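Local coordinates for protein decaprenyl diphosphate synthase (Rhodobacter capsulatus, PDB 3MZV) that probably extends farnesyl diphosphate with isopentenyl diphosphate units, using magnesium, to make the long all-trans polyprenyl diphosphate precursor of quinone side chains, at residues E20-A23 / A24-L28; V44-H47 / L48-G52; T81-F84 / I85-T89. One frame throughout, in Å; residues are numbered along the deposited sequence.

Interaction 1: residues E20-A23 / A24-L28; sequences EDMA and AVNAL
Met-22 and Val-25 pack together on the inward side of helix 19-32, one turn apart. Met-22 CE lies 4.0 Å from Val-25 CG1. The methionine leaves the backbone pointing away from the next turn, but bends at chi2 (-56°) and chi3 (-40°) bring its methyl back. The two side chains cross at a slant. The other branch of Val-25, CG2, rests 3.3 Å from Asp-21 O. This is the tight side of the contact. Helix 56-67 covers it through Met-59 and Leu-62, and helix 74-96 through Val-76 and Ala-79. At the edge of this patch Met-22 CE comes 3.9 Å from OD1 of the exposed Asn-26.

The solvent side is looser. Glu-20, Ala-23 and Ala-27 lie there, and what joins the turns is mostly backbone. Ala-27 N donates a hydrogen bond to Ala-23 O at 3.0 Å, and Ala-24 N donates one to Glu-20 O at 3.2 Å. The straightest bond of the set is Asn-26 N to Met-22 O, 2.8 Å with an N-H...O angle of 175°. The carboxamide of Asn-26 lies beside that same oxygen but does not bond to it.

Asp-21 sends its carboxylate elsewhere, into a salt bridge with Arg-66 of helix 56-67. The helix is thus amphipathic: i to i+4 hydrogen bonds hold the backbone of these turns, while the buried side chains add apolar packing and a charge pair to the rest of the fold.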
# COMPACT_ATOMS: atom_id res chain seq x y z
N GLU B 20 -19.52 17.59 -14.23
CA GLU B 20 -20.17 17.65 -12.94
C GLU B 20 -19.75 16.50 -12.03
O GLU B 20 -19.52 16.71 -10.84
CB GLU B 20 -21.66 17.63 -13.14
CG GLU B 20 -22.42 17.51 -11.91
CD GLU B 20 -23.82 18.04 -12.04
OE1 GLU B 20 -24.25 18.34 -13.18
OE2 GLU B 20 -24.47 18.18 -11.00
N ASP B 21 -19.69 15.29 -12.59
CA ASP B 21 -19.26 14.13 -11.81
C ASP B 21 -17.79 14.26 -11.40
O ASP B 21 -17.41 13.84 -10.31
CB ASP B 21 -19.46 12.85 -12.68
CG ASP B 21 -20.93 12.36 -12.69
OD1 ASP B 21 -21.76 12.83 -11.89
OD2 ASP B 21 -21.27 11.49 -13.50
N MET B 22 -16.98 14.81 -12.29
CA MET B 22 -15.52 14.88 -12.05
C MET B 22 -15.28 15.93 -10.94
O MET B 22 -14.32 15.80 -10.17
CB MET B 22 -14.74 15.22 -13.32
CG MET B 22 -14.27 13.98 -14.15
SD MET B 22 -13.25 12.74 -13.28
CE MET B 22 -12.20 13.80 -12.30
N ALA B 23 -16.16 16.94 -10.87
CA ALA B 23 -16.13 17.91 -9.77
C ALA B 23 -16.40 17.19 -8.45
O ALA B 23 -15.71 17.43 -7.44
CB ALA B 23 -17.16 19.00 -10.00
N ALA B 24 -17.41 16.31 -8.45
CA ALA B 24 -17.72 15.56 -7.26
C ALA B 24 -16.57 14.60 -6.91
O ALA B 24 -16.29 14.35 -5.74
CB ALA B 24 -19.07 14.81 -7.44
N VAL B 25 -15.88 14.06 -7.91
CA VAL B 25 -14.72 13.21 -7.67
C VAL B 25 -13.60 14.02 -6.99
O VAL B 25 -13.13 13.65 -5.90
CB VAL B 25 -14.24 12.53 -8.99
CG1 VAL B 25 -12.88 11.90 -8.84
CG2 VAL B 25 -15.28 11.47 -9.40
N ASN B 26 -13.23 15.13 -7.63
CA ASN B 26 -12.25 16.09 -7.11
C ASN B 26 -12.55 16.40 -5.62
O ASN B 26 -11.65 16.31 -4.76
CB ASN B 26 -12.22 17.37 -8.01
CG ASN B 26 -11.58 17.15 -9.37
OD1 ASN B 26 -10.82 16.22 -9.56
ND2 ASN B 26 -11.85 18.05 -10.33
N ALA B 27 -13.82 16.68 -5.30
CA ALA B 27 -14.24 16.97 -3.93
C ALA B 27 -14.02 15.85 -2.88
O ALA B 27 -13.58 16.11 -1.74
CB ALA B 27 -15.70 17.40 -3.94
N LEU B 28 -14.35 14.63 -3.25
CA LEU B 28 -14.21 13.49 -2.38
C LEU B 28 -12.74 13.19 -2.14
O LEU B 28 -12.37 12.79 -1.02
CB LEU B 28 -14.92 12.29 -3.04
CG LEU B 28 -15.42 11.13 -2.19
CD1 LEU B 28 -16.22 11.52 -0.93
CD2 LEU B 28 -16.25 10.24 -3.18

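Interaction 2: residues V44-H47 / L48-G52; sequences VTAH and LIEAG
Thr-45 and Ile-49 lie side by side on the last turn of helix 40-49, pointing the same way. The helix belongs to the mainly helical isoprenoid synthase fold. Ile-49 can be followed outward. Its CB sits 3.8 Å from Thr-45 O. CG1 stands beside the backbone N and runs past the same oxygen, also at 3.8 Å. With chi2 extended (157°), CD1 goes on to meet Thr-45 CG2 at 3.6 Å, methyl against methyl, and stays close to Thr-45 O as well. Met-33 touches both side chains from a loop. The Thr-45 hydroxyl takes no part in this packing and bonds back to Ile-41 O.

The backbone shows how the helix ends. Thr-45 O accepts two hydrogen bonds. Ile-49 N comes to it at 3.2 Å, nearly in line with the carbonyl. Leu-48 N comes at 3.1 Å from above the carbonyl plane, 66° out of it. The turn is therefore a mixture of i+4 and i+3 bonds. Ala-46 O takes a straighter bond from Glu-50 N, 2.9 Å with an angle of 169° at the hydrogen.

Glu-50 then bends at chi2 and brings OE1 to 3.0 Å from Ala-46 O. Both are acceptors, so the approach is not a hydrogen bond and is probably unfavourable. On another face of the turn, the His-47 ring reaches neighbouring structure: NE2 hydrogen-bonds to Pro-106 O, and Leu-111 of helix 108-111 touches the side chain. Beyond the last helical residues the chain turns into a loop, where the methyl CB of Ala-51 rests 3.5 Å from His-47 O.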
# COMPACT_ATOMS: atom_id res chain seq x y z
N VAL B 44 1.84 16.34 0.33
CA VAL B 44 2.42 15.41 -0.66
C VAL B 44 1.41 14.98 -1.75
O VAL B 44 1.75 14.91 -2.94
CB VAL B 44 2.99 14.14 0.02
CG1 VAL B 44 3.44 13.11 -1.03
CG2 VAL B 44 4.15 14.51 0.99
N THR B 45 0.18 14.68 -1.35
CA THR B 45 -0.87 14.28 -2.30
C THR B 45 -1.24 15.40 -3.27
O THR B 45 -1.36 15.17 -4.48
CB THR B 45 -2.18 13.82 -1.58
OG1 THR B 45 -1.86 12.96 -0.47
CG2 THR B 45 -3.09 13.09 -2.58
N ALA B 46 -1.44 16.61 -2.70
CA ALA B 46 -1.64 17.81 -3.49
C ALA B 46 -0.60 17.85 -4.59
O ALA B 46 -0.94 17.95 -5.77
CB ALA B 46 -1.52 19.08 -2.61
N HIS B 47 0.66 17.72 -4.19
CA HIS B 47 1.82 17.90 -5.07
C HIS B 47 1.87 16.91 -6.25
O HIS B 47 2.45 17.22 -7.29
CB HIS B 47 3.13 17.84 -4.24
CG HIS B 47 4.38 17.96 -5.05
ND1 HIS B 47 4.98 19.17 -5.35
CD2 HIS B 47 5.15 17.01 -5.64
CE1 HIS B 47 6.06 18.96 -6.08
NE2 HIS B 47 6.19 17.66 -6.28
N LEU B 48 1.25 15.74 -6.12
CA LEU B 48 1.20 14.79 -7.24
C LEU B 48 0.01 15.05 -8.18
O LEU B 48 0.13 14.89 -9.40
CB LEU B 48 1.17 13.34 -6.74
CG LEU B 48 1.41 12.26 -7.82
CD1 LEU B 48 2.63 12.56 -8.72
CD2 LEU B 48 1.53 10.86 -7.19
N ILE B 49 -1.13 15.45 -7.61
CA ILE B 49 -2.37 15.60 -8.38
C ILE B 49 -2.39 16.93 -9.14
O ILE B 49 -2.77 16.98 -10.31
CB ILE B 49 -3.63 15.42 -7.49
CG1 ILE B 49 -3.79 13.94 -7.10
CG2 ILE B 49 -4.87 15.92 -8.21
CD1 ILE B 49 -4.60 13.68 -5.82
N GLU B 50 -1.96 18.01 -8.47
CA GLU B 50 -1.84 19.33 -9.12
C GLU B 50 -0.66 19.41 -10.12
O GLU B 50 -0.40 20.49 -10.67
CB GLU B 50 -1.74 20.45 -8.06
CG GLU B 50 -3.08 20.99 -7.56
CD GLU B 50 -3.74 20.11 -6.50
OE1 GLU B 50 -3.67 18.86 -6.61
OE2 GLU B 50 -4.35 20.66 -5.55
N ALA B 51 0.03 18.29 -10.35
CA ALA B 51 1.09 18.19 -11.37
C ALA B 51 0.59 17.55 -12.67
O ALA B 51 1.26 16.66 -13.24
CB ALA B 51 2.29 17.42 -10.82
N GLY B 52 -0.56 18.01 -13.16
CA GLY B 52 -1.12 17.51 -14.42
C GLY B 52 -1.57 16.06 -14.33
O GLY B 52 -1.75 15.52 -13.23

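Interaction 3: residues T81-F84 / I85-T89; sequences TVEF and IHTAT
Glu-83 O takes two hydrogen bonds from Thr-87. Thr-87 N lies 2.8 Å from Glu-83 O, and Thr-87 OG1 lies 2.9 Å from Glu-83 O. They arrive from opposite faces of the carbonyl plane, OG1 standing 38° out of it. The hydroxyl gets there because chi1 (-57°) sets it beside its own N. With a valine here, the Glu-83 carbonyl would probably lose the second of its two donors and keep only the backbone bond. Thr-89, two residues further on, repeats the pattern, giving both N and OG1 to Ile-85 O.

The Glu-83 chain bends at chi2, and its OE2 forms a salt bridge with Arg-55. Its OE1 lies 4.0 Å from His-86 CD2. The two side chains run side by side, pointing the same way, with carboxylate and ring planes 31° apart. On another face of the helix, Thr-81 CG2 and Ile-85 CD1 make an apolar contact at 3.8 Å. Ile-85 CG1 lies against the carbonyl, 3.3 Å from Thr-81 O. The Thr-81 hydroxyl bonds back to His-77 O.

These residues lie on helix 74-96, whose C-terminal end carries the first aspartate-rich motif of the family. The helix is buried among others. Phe-84 and Ile-85 touch Ser-128 of helix 114-133, and Ile-85 also meets Ser-148 of helix 138-161 and Leu-183 of helix 169-194. Helix 56-67 packs against Val-82 and His-86.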
# COMPACT_ATOMS: atom_id res chain seq x y z
N THR B 81 -11.68 6.31 -5.84
CA THR B 81 -10.87 5.19 -5.41
C THR B 81 -9.88 4.76 -6.48
O THR B 81 -8.69 4.56 -6.20
CB THR B 81 -11.76 3.95 -4.95
OG1 THR B 81 -12.63 4.33 -3.87
CG2 THR B 81 -10.88 2.79 -4.54
N VAL B 82 -10.34 4.66 -7.71
CA VAL B 82 -9.46 4.37 -8.85
C VAL B 82 -8.32 5.41 -8.95
O VAL B 82 -7.17 5.07 -9.13
CB VAL B 82 -10.30 4.34 -10.14
CG1 VAL B 82 -9.41 4.40 -11.38
CG2 VAL B 82 -11.14 3.07 -10.17
N GLU B 83 -8.63 6.67 -8.76
CA GLU B 83 -7.61 7.67 -8.81
C GLU B 83 -6.66 7.60 -7.63
O GLU B 83 -5.45 7.79 -7.82
CB GLU B 83 -8.22 9.04 -8.87
CG GLU B 83 -7.18 10.09 -9.21
CD GLU B 83 -6.80 10.15 -10.67
OE1 GLU B 83 -6.63 9.10 -11.34
OE2 GLU B 83 -6.64 11.30 -11.15
N PHE B 84 -7.19 7.37 -6.42
CA PHE B 84 -6.33 7.15 -5.24
C PHE B 84 -5.36 5.99 -5.48
O PHE B 84 -4.17 6.08 -5.15
CB PHE B 84 -7.17 6.87 -3.99
CG PHE B 84 -7.69 8.12 -3.29
CD1 PHE B 84 -6.86 9.16 -2.96
CD2 PHE B 84 -9.01 8.17 -2.87
CE1 PHE B 84 -7.35 10.27 -2.25
CE2 PHE B 84 -9.50 9.23 -2.15
CZ PHE B 84 -8.65 10.30 -1.85
N ILE B 85 -5.85 4.88 -6.01
CA ILE B 85 -5.00 3.74 -6.28
C ILE B 85 -3.91 4.09 -7.30
O ILE B 85 -2.73 3.76 -7.10
CB ILE B 85 -5.84 2.51 -6.76
CG1 ILE B 85 -6.70 1.98 -5.60
CG2 ILE B 85 -4.93 1.41 -7.26
CD1 ILE B 85 -7.81 1.04 -6.06
N HIS B 86 -4.29 4.80 -8.35
CA HIS B 86 -3.31 5.21 -9.36
C HIS B 86 -2.27 6.10 -8.70
O HIS B 86 -1.08 5.90 -8.93
CB HIS B 86 -3.99 5.90 -10.52
CG HIS B 86 -3.06 6.47 -11.53
ND1 HIS B 86 -2.19 5.69 -12.26
CD2 HIS B 86 -2.88 7.74 -11.97
CE1 HIS B 86 -1.51 6.45 -13.09
NE2 HIS B 86 -1.90 7.70 -12.93
N THR B 87 -2.71 7.05 -7.87
CA THR B 87 -1.80 7.99 -7.27
C THR B 87 -0.83 7.28 -6.32
O THR B 87 0.39 7.56 -6.31
CB THR B 87 -2.57 9.13 -6.54
OG1 THR B 87 -3.46 9.80 -7.45
CG2 THR B 87 -1.63 10.14 -5.96
N ALA B 88 -1.36 6.40 -5.47
CA ALA B 88 -0.53 5.58 -4.58
C ALA B 88 0.48 4.80 -5.35
O ALA B 88 1.65 4.73 -4.93
CB ALA B 88 -1.44 4.58 -3.69
N THR B 89 0.06 4.19 -6.48
CA THR B 89 0.95 3.41 -7.37
C THR B 89 2.12 4.26 -7.91
O THR B 89 3.30 3.84 -7.92
CB THR B 89 0.16 2.76 -8.54
OG1 THR B 89 -0.76 1.79 -7.99
CG2 THR B 89 1.15 2.02 -9.47

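Overall arrangement
The three contacts come in series along the chain, on helices 19-32, 40-49 and 74-96, all on the same side of the chain's centre. Interactions 1 and 2 have centres about 16 Å apart and do not touch. Interactions 1 and 3 have centres about 15 Å apart, also without touching, yet the helix of interaction 3 packs, nearer its start, against that of interaction 1. Interactions 2 and 3 lie closer, about 12 Å between centres, and meet directly: Leu-48 CD2 is 3.5 Å from Thr-87 CG2. Helix 74-96 thus packs against both earlier helices. The N-terminal helices cover part of the helix whose C-terminal end carries the family's first aspartate-rich motif.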